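Local coordinates for protein endonuclease 8-like L720 (Acanthamoeba polyphaga mimivirus, PDB 4MB7) that is of unknown function but is an endonuclease VIII-like protein with a helical H2TH domain and a bound zinc ion, at residues Lys43-Gly48 with Met131-Leu136; Lys118-Ile123 with Leu172-Phe177; Met137-Ser142 with Tyr148-Ser153. All blocks are in the same frame, centred on the assembly; numbering follows the deposited sequence.

Contact 1. Residues Lys43-Gly48 with Met131-Leu136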
loop_
_atom_site.group_PDB
_atom_site.type_symbol
_atom_site.label_atom_id
_atom_site.label_comp_id
_atom_site.label_asym_id
_atom_site.label_seq_id
_atom_site.Cartn_x
_atom_site.Cartn_y
_atom_site.Cartn_z
ATOM N N LYS A 43 9.202 -15.367 6.548
ATOM C CA LYS A 43 8.811 -14.053 7.051
ATOM C C LYS A 43 7.874 -13.302 6.103
ATOM O O LYS A 43 8.007 -13.389 4.883
ATOM C CB LYS A 43 10.064 -13.207 7.316
ATOM C CG LYS A 43 9.801 -11.880 8.006
ATOM N N TRP A 44 6.920 -12.578 6.683
ATOM C CA TRP A 44 6.112 -11.615 5.946
ATOM C C TRP A 44 6.500 -10.212 6.399
ATOM O O TRP A 44 6.827 -10.000 7.565
ATOM C CB TRP A 44 4.622 -11.792 6.251
ATOM C CG TRP A 44 3.984 -13.055 5.768
ATOM C CD1 TRP A 44 3.882 -14.234 6.450
ATOM C CD2 TRP A 44 3.309 -13.256 4.519
ATOM N NE1 TRP A 44 3.204 -15.160 5.694
ATOM C CE2 TRP A 44 2.841 -14.584 4.505
ATOM C CE3 TRP A 44 3.066 -12.443 3.406
ATOM C CZ2 TRP A 44 2.143 -15.119 3.422
ATOM C CZ3 TRP A 44 2.375 -12.976 2.333
ATOM C CH2 TRP A 44 1.920 -14.300 2.349
ATOM N N TRP A 45 6.458 -9.256 5.478
ATOM C CA TRP A 45 6.496 -7.846 5.844
ATOM C C TRP A 45 5.852 -7.008 4.748
ATOM O O TRP A 45 5.573 -7.510 3.660
ATOM C CB TRP A 45 7.921 -7.364 6.172
ATOM C CG TRP A 45 8.851 -7.204 4.995
ATOM C CD1 TRP A 45 9.219 -6.032 4.395
ATOM C CD2 TRP A 45 9.556 -8.244 4.304
ATOM N NE1 TRP A 45 10.097 -6.281 3.365
ATOM C CE2 TRP A 45 10.320 -7.630 3.289
ATOM C CE3 TRP A 45 9.608 -9.636 4.439
ATOM C CZ2 TRP A 45 11.125 -8.361 2.414
ATOM C CZ3 TRP A 45 10.406 -10.357 3.570
ATOM C CH2 TRP A 45 11.154 -9.719 2.572
ATOM N N PHE A 46 5.590 -5.741 5.045
ATOM C CA PHE A 46 4.974 -4.858 4.066
ATOM C C PHE A 46 5.565 -3.458 4.136
ATOM O O PHE A 46 6.046 -3.026 5.182
ATOM C CB PHE A 46 3.452 -4.808 4.253
ATOM C CG PHE A 46 3.008 -3.988 5.436
ATOM C CD1 PHE A 46 2.937 -4.552 6.701
ATOM C CD2 PHE A 46 2.654 -2.655 5.280
ATOM C CE1 PHE A 46 2.530 -3.797 7.791
ATOM C CE2 PHE A 46 2.248 -1.898 6.364
ATOM C CZ PHE A 46 2.187 -2.469 7.620
ATOM N N ALA A 47 5.530 -2.760 3.008
ATOM C CA ALA A 47 6.002 -1.388 2.933
ATOM C C ALA A 47 5.212 -0.677 1.850
ATOM O O ALA A 47 5.326 -1.008 0.672
ATOM C CB ALA A 47 7.487 -1.355 2.622
ATOM N N GLY A 48 4.399 0.292 2.252
ATOM C CA GLY A 48 3.529 0.970 1.311
ATOM C C GLY A 48 2.513 0.018 0.716
ATOM O O GLY A 48 1.794 -0.668 1.442
ATOM N N MET A 131 16.183 -4.544 -0.409
ATOM C CA MET A 131 16.836 -3.752 0.628
ATOM C C MET A 131 16.086 -2.447 0.887
ATOM O O MET A 131 15.942 -2.021 2.033
ATOM C CB MET A 131 18.287 -3.455 0.243
ATOM C CG MET A 131 19.094 -2.764 1.332
ATOM S SD MET A 131 19.344 -3.794 2.792
ATOM C CE MET A 131 18.340 -2.934 4.000
ATOM N N ASP A 132 15.606 -1.818 -0.181
ATOM C CA ASP A 132 14.850 -0.575 -0.056
ATOM C C ASP A 132 13.553 -0.760 0.724
ATOM O O ASP A 132 13.124 0.142 1.444
ATOM C CB ASP A 132 14.520 -0.001 -1.430
ATOM C CG ASP A 132 15.709 0.660 -2.094
ATOM O OD1 ASP A 132 16.751 0.822 -1.428
ATOM O OD2 ASP A 132 15.592 1.029 -3.281
ATOM N N SER A 133 12.926 -1.923 0.569
ATOM C CA SER A 133 11.654 -2.197 1.234
ATOM C C SER A 133 11.800 -2.107 2.748
ATOM O O SER A 133 10.889 -1.659 3.443
ATOM C CB SER A 133 11.113 -3.573 0.834
ATOM O OG SER A 133 11.902 -4.614 1.380
ATOM N N ILE A 134 12.959 -2.527 3.247
ATOM C CA ILE A 134 13.257 -2.466 4.671
ATOM C C ILE A 134 13.328 -1.018 5.149
ATOM O O ILE A 134 12.826 -0.682 6.221
ATOM C CB ILE A 134 14.580 -3.193 4.995
ATOM C CG1 ILE A 134 14.471 -4.676 4.633
ATOM C CG2 ILE A 134 14.943 -3.028 6.462
ATOM C CD1 ILE A 134 15.735 -5.467 4.894
ATOM N N LYS A 135 13.944 -0.162 4.339
ATOM C CA LYS A 135 14.066 1.254 4.667
ATOM C C LYS A 135 12.731 1.982 4.533
ATOM O O LYS A 135 12.412 2.869 5.327
ATOM C CB LYS A 135 15.118 1.917 3.773
ATOM C CG LYS A 135 15.264 3.416 3.984
ATOM N N LEU A 136 11.951 1.596 3.528
ATOM C CA LEU A 136 10.682 2.257 3.235
ATOM C C LEU A 136 9.605 2.023 4.295
ATOM O O LEU A 136 8.630 2.774 4.366
ATOM C CB LEU A 136 10.167 1.836 1.855
ATOM C CG LEU A 136 10.886 2.480 0.669
ATOM C CD1 LEU A 136 10.506 1.803 -0.639
ATOM C CD2 LEU A 136 10.573 3.968 0.612
#

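Contact 2. Residues Lys118-Ile123 with Leu172-Phe177. With SO4 (sulfate ion), chain E.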
loop_
_atom_site.group_PDB
_atom_site.type_symbol
_atom_site.label_atom_id
_atom_site.label_comp_id
_atom_site.label_asym_id
_atom_site.label_seq_id
_atom_site.Cartn_x
_atom_site.Cartn_y
_atom_site.Cartn_z
ATOM N N LYS A 118 11.754 -2.042 -12.642
ATOM C CA LYS A 118 11.024 -0.824 -12.318
ATOM C C LYS A 118 10.037 -1.063 -11.181
ATOM O O LYS A 118 9.119 -1.874 -11.305
ATOM C CB LYS A 118 10.279 -0.301 -13.545
ATOM C CG LYS A 118 9.508 0.991 -13.298
ATOM C CD LYS A 118 8.658 1.365 -14.504
ATOM C CE LYS A 118 7.774 2.567 -14.205
ATOM N NZ LYS A 118 8.576 3.735 -13.753
ATOM N N THR A 119 10.242 -0.359 -10.072
ATOM C CA THR A 119 9.310 -0.406 -8.950
ATOM C C THR A 119 8.411 0.821 -9.026
ATOM O O THR A 119 8.539 1.626 -9.947
ATOM C CB THR A 119 10.048 -0.418 -7.605
ATOM O OG1 THR A 119 10.613 0.875 -7.354
ATOM C CG2 THR A 119 11.153 -1.462 -7.616
ATOM N N ASN A 120 7.509 0.980 -8.061
ATOM C CA ASN A 120 6.579 2.109 -8.098
ATOM C C ASN A 120 7.181 3.446 -7.653
ATOM O O ASN A 120 6.461 4.430 -7.481
ATOM C CB ASN A 120 5.273 1.802 -7.343
ATOM C CG ASN A 120 5.469 1.653 -5.838
ATOM O OD1 ASN A 120 6.562 1.852 -5.310
ATOM N ND2 ASN A 120 4.390 1.309 -5.140
ATOM N N TYR A 121 8.498 3.482 -7.472
ATOM C CA TYR A 121 9.165 4.714 -7.064
ATOM C C TYR A 121 10.513 4.926 -7.758
ATOM O O TYR A 121 11.029 6.041 -7.772
ATOM C CB TYR A 121 9.333 4.762 -5.538
ATOM C CG TYR A 121 10.171 3.634 -4.993
ATOM C CD1 TYR A 121 11.522 3.812 -4.724
ATOM C CD2 TYR A 121 9.616 2.383 -4.761
ATOM C CE1 TYR A 121 12.291 2.779 -4.236
ATOM C CE2 TYR A 121 10.375 1.345 -4.277
ATOM C CZ TYR A 121 11.711 1.547 -4.018
ATOM O OH TYR A 121 12.464 0.511 -3.539
ATOM N N THR A 122 11.080 3.868 -8.335
ATOM C CA THR A 122 12.391 3.979 -8.977
ATOM C C THR A 122 12.726 2.836 -9.934
ATOM O O THR A 122 11.922 1.932 -10.158
ATOM C CB THR A 122 13.526 4.051 -7.930
ATOM O OG1 THR A 122 14.737 4.481 -8.562
ATOM C CG2 THR A 122 13.757 2.686 -7.295
ATOM N N ILE A 123 13.927 2.908 -10.504
ATOM C CA ILE A 123 14.513 1.801 -11.250
ATOM C C ILE A 123 15.796 1.373 -10.543
ATOM O O ILE A 123 16.693 2.187 -10.327
ATOM C CB ILE A 123 14.835 2.202 -12.702
ATOM C CG1 ILE A 123 13.551 2.558 -13.452
ATOM C CG2 ILE A 123 15.574 1.079 -13.415
ATOM C CD1 ILE A 123 13.781 3.009 -14.878
ATOM N N LEU A 172 1.007 11.272 -3.749
ATOM C CA LEU A 172 0.899 9.934 -4.318
ATOM C C LEU A 172 2.267 9.343 -4.649
ATOM O O LEU A 172 2.363 8.220 -5.145
ATOM C CB LEU A 172 0.016 9.959 -5.563
ATOM C CG LEU A 172 -1.470 10.219 -5.318
ATOM C CD1 LEU A 172 -2.186 10.534 -6.620
ATOM C CD2 LEU A 172 -2.104 9.019 -4.632
ATOM N N ASP A 173 3.322 10.104 -4.374
ATOM C CA ASP A 173 4.686 9.631 -4.585
ATOM C C ASP A 173 5.004 8.540 -3.568
ATOM O O ASP A 173 5.029 8.792 -2.362
ATOM C CB ASP A 173 5.677 10.792 -4.455
ATOM C CG ASP A 173 7.060 10.448 -4.985
ATOM O OD1 ASP A 173 7.603 11.245 -5.780
ATOM O OD2 ASP A 173 7.611 9.395 -4.605
ATOM N N GLN A 174 5.257 7.330 -4.059
ATOM C CA GLN A 174 5.434 6.171 -3.187
ATOM C C GLN A 174 6.817 6.086 -2.552
ATOM O O GLN A 174 7.078 5.204 -1.734
ATOM C CB GLN A 174 5.105 4.876 -3.937
ATOM C CG GLN A 174 3.643 4.772 -4.324
ATOM C CD GLN A 174 2.722 4.907 -3.125
ATOM O OE1 GLN A 174 2.790 4.116 -2.185
ATOM N NE2 GLN A 174 1.863 5.921 -3.148
ATOM N N GLU A 175 7.701 7.002 -2.928
ATOM C CA GLU A 175 9.001 7.086 -2.281
ATOM C C GLU A 175 8.881 7.864 -0.972
ATOM O O GLU A 175 9.571 7.568 0.002
ATOM C CB GLU A 175 10.022 7.754 -3.203
ATOM C CG GLU A 175 11.392 7.937 -2.573
ATOM C CD GLU A 175 12.418 8.474 -3.548
ATOM O OE1 GLU A 175 12.110 8.548 -4.756
ATOM O OE2 GLU A 175 13.535 8.822 -3.107
ATOM N N TYR A 176 7.983 8.843 -0.953
ATOM C CA TYR A 176 7.846 9.737 0.197
ATOM C C TYR A 176 6.592 9.479 1.031
ATOM O O TYR A 176 6.586 9.709 2.239
ATOM C CB TYR A 176 7.912 11.196 -0.258
ATOM C CG TYR A 176 9.253 11.552 -0.853
ATOM C CD1 TYR A 176 10.335 11.848 -0.036
ATOM C CD2 TYR A 176 9.445 11.571 -2.229
ATOM C CE1 TYR A 176 11.568 12.158 -0.568
ATOM C CE2 TYR A 176 10.676 11.886 -2.772
ATOM C CZ TYR A 176 11.734 12.179 -1.936
ATOM O OH TYR A 176 12.963 12.493 -2.467
ATOM N N PHE A 177 5.535 8.999 0.384
ATOM C CA PHE A 177 4.315 8.623 1.090
ATOM C C PHE A 177 3.884 7.200 0.738
ATOM O O PHE A 177 2.794 6.998 0.201
ATOM C CB PHE A 177 3.182 9.599 0.764
ATOM C CG PHE A 177 3.439 11.007 1.223
ATOM C CD1 PHE A 177 4.067 11.919 0.390
ATOM C CD2 PHE A 177 3.048 11.419 2.487
ATOM C CE1 PHE A 177 4.304 13.215 0.810
ATOM C CE2 PHE A 177 3.280 12.716 2.914
ATOM C CZ PHE A 177 3.908 13.614 2.073
HETATM S S SO4 E . 1.335 2.325 -7.132
HETATM O O1 SO4 E . 1.980 1.328 -6.282
HETATM O O2 SO4 E . 0.203 1.714 -7.823
HETATM O O3 SO4 E . 0.863 3.433 -6.307
HETATM O O4 SO4 E . 2.292 2.823 -8.115
HETATM O O HOH W 1 4.106 1.848 -2.113
HETATM O O HOH W 2 6.908 2.181 -2.536
HETATM O O HOH W 3 5.383 6.699 -6.906
HETATM O O HOH W 4 8.928 8.351 -7.516
#

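Contact 3. Residues Met137-Ser142 with Tyr148-Ser153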
loop_
_atom_site.group_PDB
_atom_site.type_symbol
_atom_site.label_atom_id
_atom_site.label_comp_id
_atom_site.label_asym_id
_atom_site.label_seq_id
_atom_site.Cartn_x
_atom_site.Cartn_y
_atom_site.Cartn_z
ATOM N N MET A 137 9.781 0.988 5.114
ATOM C CA MET A 137 8.841 0.700 6.197
ATOM C C MET A 137 8.791 1.848 7.198
ATOM O O MET A 137 7.762 2.098 7.827
ATOM C CB MET A 137 9.229 -0.586 6.930
ATOM C CG MET A 137 9.047 -1.859 6.125
ATOM S SD MET A 137 9.396 -3.315 7.128
ATOM C CE MET A 137 8.161 -3.145 8.408
ATOM N N LYS A 138 9.914 2.542 7.341
ATOM C CA LYS A 138 10.023 3.648 8.283
ATOM C C LYS A 138 9.247 4.878 7.816
ATOM O O LYS A 138 8.973 5.780 8.606
ATOM C CB LYS A 138 11.492 4.014 8.504
ATOM C CG LYS A 138 12.341 2.881 9.058
ATOM C CD LYS A 138 13.769 3.340 9.300
ATOM C CE LYS A 138 14.621 2.233 9.902
ATOM N NZ LYS A 138 16.018 2.687 10.157
ATOM N N TYR A 139 8.893 4.908 6.533
ATOM C CA TYR A 139 8.191 6.051 5.956
ATOM C C TYR A 139 6.709 5.760 5.758
ATOM O O TYR A 139 5.942 6.639 5.359
ATOM C CB TYR A 139 8.826 6.451 4.619
ATOM C CG TYR A 139 10.305 6.755 4.702
ATOM C CD1 TYR A 139 10.851 7.355 5.830
ATOM C CD2 TYR A 139 11.158 6.439 3.651
ATOM C CE1 TYR A 139 12.204 7.632 5.909
ATOM C CE2 TYR A 139 12.512 6.711 3.722
ATOM C CZ TYR A 139 13.030 7.308 4.852
ATOM O OH TYR A 139 14.377 7.582 4.925
ATOM N N ASP A 140 6.315 4.519 6.029
ATOM C CA ASP A 140 4.930 4.085 5.895
ATOM C C ASP A 140 4.141 4.534 7.123
ATOM O O ASP A 140 4.382 4.060 8.231
ATOM C CB ASP A 140 4.877 2.557 5.754
ATOM C CG ASP A 140 3.484 2.029 5.424
ATOM O OD1 ASP A 140 2.473 2.642 5.830
ATOM O OD2 ASP A 140 3.402 0.976 4.758
ATOM N N LEU A 141 3.193 5.441 6.908
ATOM C CA LEU A 141 2.405 6.021 7.994
ATOM C C LEU A 141 1.579 5.001 8.778
ATOM O O LEU A 141 1.213 5.248 9.925
ATOM C CB LEU A 141 1.492 7.124 7.454
ATOM C CG LEU A 141 2.197 8.387 6.952
ATOM C CD1 LEU A 141 1.238 9.247 6.152
ATOM C CD2 LEU A 141 2.767 9.173 8.117
ATOM N N SER A 142 1.287 3.858 8.164
ATOM C CA SER A 142 0.484 2.832 8.823
ATOM C C SER A 142 1.334 1.719 9.432
ATOM O O SER A 142 0.816 0.848 10.127
ATOM C CB SER A 142 -0.520 2.225 7.842
ATOM O OG SER A 142 0.130 1.370 6.918
ATOM N N TYR A 148 9.022 8.774 12.950
ATOM C CA TYR A 148 8.621 10.167 12.765
ATOM C C TYR A 148 9.773 11.079 12.351
ATOM O O TYR A 148 9.681 11.785 11.347
ATOM C CB TYR A 148 7.961 10.710 14.038
ATOM C CG TYR A 148 7.507 12.150 13.925
ATOM C CD1 TYR A 148 6.262 12.467 13.399
ATOM C CD2 TYR A 148 8.326 13.194 14.344
ATOM C CE1 TYR A 148 5.844 13.782 13.292
ATOM C CE2 TYR A 148 7.916 14.511 14.240
ATOM C CZ TYR A 148 6.674 14.800 13.714
ATOM O OH TYR A 148 6.262 16.109 13.610
ATOM N N ASN A 149 10.852 11.065 13.128
ATOM C CA ASN A 149 11.989 11.942 12.859
ATOM C C ASN A 149 12.645 11.689 11.505
ATOM O O ASN A 149 12.991 12.631 10.792
ATOM C CB ASN A 149 13.024 11.852 13.982
ATOM C CG ASN A 149 12.579 12.569 15.244
ATOM O OD1 ASN A 149 11.726 13.456 15.200
ATOM N ND2 ASN A 149 13.162 12.194 16.376
ATOM N N LEU A 150 12.812 10.419 11.153
ATOM C CA LEU A 150 13.412 10.064 9.874
ATOM C C LEU A 150 12.474 10.397 8.714
ATOM O O LEU A 150 12.923 10.803 7.643
ATOM C CB LEU A 150 13.799 8.584 9.848
ATOM C CG LEU A 150 14.594 8.122 8.625
ATOM C CD1 LEU A 150 15.765 9.056 8.363
ATOM C CD2 LEU A 150 15.081 6.695 8.814
ATOM N N PHE A 151 11.174 10.230 8.938
ATOM C CA PHE A 151 10.174 10.558 7.926
ATOM C C PHE A 151 10.173 12.048 7.616
ATOM O O PHE A 151 10.078 12.449 6.457
ATOM C CB PHE A 151 8.776 10.120 8.374
ATOM C CG PHE A 151 7.668 10.622 7.489
ATOM C CD1 PHE A 151 7.361 9.974 6.302
ATOM C CD2 PHE A 151 6.930 11.744 7.843
ATOM C CE1 PHE A 151 6.344 10.434 5.486
ATOM C CE2 PHE A 151 5.915 12.209 7.030
ATOM C CZ PHE A 151 5.621 11.552 5.849
ATOM N N GLN A 152 10.272 12.864 8.660
ATOM C CA GLN A 152 10.253 14.314 8.499
ATOM C C GLN A 152 11.470 14.811 7.729
ATOM O O GLN A 152 11.349 15.663 6.851
ATOM C CB GLN A 152 10.157 15.014 9.858
ATOM C CG GLN A 152 8.809 14.849 10.543
ATOM C CD GLN A 152 7.678 15.514 9.779
ATOM O OE1 GLN A 152 7.902 16.424 8.980
ATOM N NE2 GLN A 152 6.454 15.060 10.021
ATOM N N SER A 153 12.640 14.273 8.063
ATOM C CA SER A 153 13.873 14.632 7.370
ATOM C C SER A 153 13.795 14.223 5.903
ATOM O O SER A 153 14.182 14.979 5.012
ATOM C CB SER A 153 15.073 13.954 8.032
ATOM O OG SER A 153 15.134 14.257 9.414
#

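Contact 1. Residues Lys43-Gly48 with Met131-Leu136
Trp45 and Ala47, both on the side of strand 40-47 that looks at helix 126-136, meet Ser133 and Leu136 of that helix. The tight end lies at Ala47, a buried residue whose methyl meets the helix backbone directly. Its CB sits 3.5 Å from the carbonyl oxygen, Ser133 O, and 4.2 Å from Leu136 CB, and here the two chains come nearest, with the CA atoms of Ala47 and Leu136 5.9 Å apart. This packing sets the helix against the face of an antiparallel four-stranded sheet in which 40-47 is an outermost strand; strand and helix axes cross at 70°, so contact is confined to a short patch. Toward the other end the contact is more polar and more accessible to solvent. With CG turned between the backbone N and the carbonyl carbon (chi1 73°), the partly exposed Trp45 brings the pyrrole edge of its indole to the helix. There NE1 donates to Ser133 OG over 3.2 Å; the N-H...O angle is 160°, and OG lies close to the indole plane. The buried hydroxyl also bonds to the backbone oxygen of Ile130, so two hydrogen bonds grip this oxygen. The indole itself stacks on Tyr52 of the adjacent strand, which Ser133 touches too. The loose, solvent side is that of the exposed Ile134, which points away from the strand and whose side chain comes no nearer to it than 4.8 Å.

Contact 2. Residues Lys118-Ile123 with Leu172-Phe177
The carboxamides of Asn120 and Gln174 pass each other with their planes 62° apart, making contact through the aliphatic part of the glutamine: Asn120 OD1 lies 3.6 Å from Gln174 CB. Beside them, one face of the Tyr121 ring carries Thr119 OG1, offset toward the rim and 3.1 Å above the ring plane, while Asn120 OD1 lies at the ring edge, in plane. Glu175 CB approaches that ring obliquely and packs on Tyr121 CB at 3.9 Å. On the far side of segment 172-177, the CG of Glu175 covers part of one face of the Tyr176 ring.

No direct hydrogen bond joins the two loops; waters do the work. One accepts from Asn120 ND2 and donates to Gln174 OE1 at 2.6 Å. A second donates to Asn120 OD1 at 2.8 Å and to Gln174 O, and a third accepts from Gln174 N at 2.9 Å while donating to Asn120 O. The Gln174 amide is fixed within its own loop, which joins helices 167-171 and 182-191 of the H2TH domain: NE2 bonds to the oxygens of Leu172 and Val180, and OE1 accepts from Gly179 N. Asp173 OD2 takes the backbone N of Glu175 at 2.9 Å, an Asx turn that shapes the same loop.

Asn120 ND2 also gives a nearly straight bond (165°) to sulfate O1 at 2.7 Å, and Lys49 NZ holds the same ion. The sulfate probably came from the crystallisation liquor, yet an amide donor and a lysine together imply a spot suited to an anion, at the margin of a hydrated, polar interface between two loops.

Contact 3. Residues Met137-Ser142 with Tyr148-Ser153
Where the chain leaves helix 126-136 and turns into helix 148-161, in the helical H2TH region, Tyr139 lodges against Leu150 and Phe151. Leu150 meets the phenol at its edge, near the ring plane, with its branch point CG 3.7 Å from both Tyr139 CE1 and Tyr139 OH. Farther out, the extended chain of Lys138 runs obliquely across the CD2 branch of the leucine, its CD 3.6 Å from Leu150 CD2. Lys138 and Leu150 are partly exposed, whereas Tyr139, Leu141 and Phe151 are buried.

This inner half belongs to the helical core of the domain. Phe151 has CG anti to its backbone N (chi1 171°), which swings the ring toward the 137-142 turn, where CD1 comes to 3.7 Å from Tyr139 O and 4.2 Å from Tyr139 CB. Over one face of the same ring lies Leu141, with its CD2 4.4 Å from Phe151 CZ. Helix 205-230 adds Cys212 against Phe151 and Leu215 and Ile219 against Leu141, while Phe146 meets the phenylalanine at an inclined angle. Tyr139 in turn stacks with His154, one turn further along helix 148-161.

An Asx turn sets the course of the backbone next to Leu141. Asp140 OD1 receives two donors of Ser142 from the same face of the carboxylate plane: the hydroxyl OG on the syn side and the amide N on the anti side, each at 2.9 Å.

The three contacts form a continuous patch, their centres about 13 Å apart for contacts 1 and 2 and for contacts 1 and 3, and about 15 Å for contacts 2 and 3. Asp132 OD2 of contact 1 probably bonds to Tyr121 OH of contact 2 at 3.2 Å, and Leu136 CD1 packs on the same phenol. Just after strand 40-47, Gly48 N probably donates to Asp140 OD2 of contact 3 at 2.8 Å. Contacts 2 and 3 meet through Phe151, which lies against Phe177 and has CE1 3.3 Å from Tyr176 O. The sulfate belongs to contact 2, whereas none of the zinc ligands falls within the three contacts.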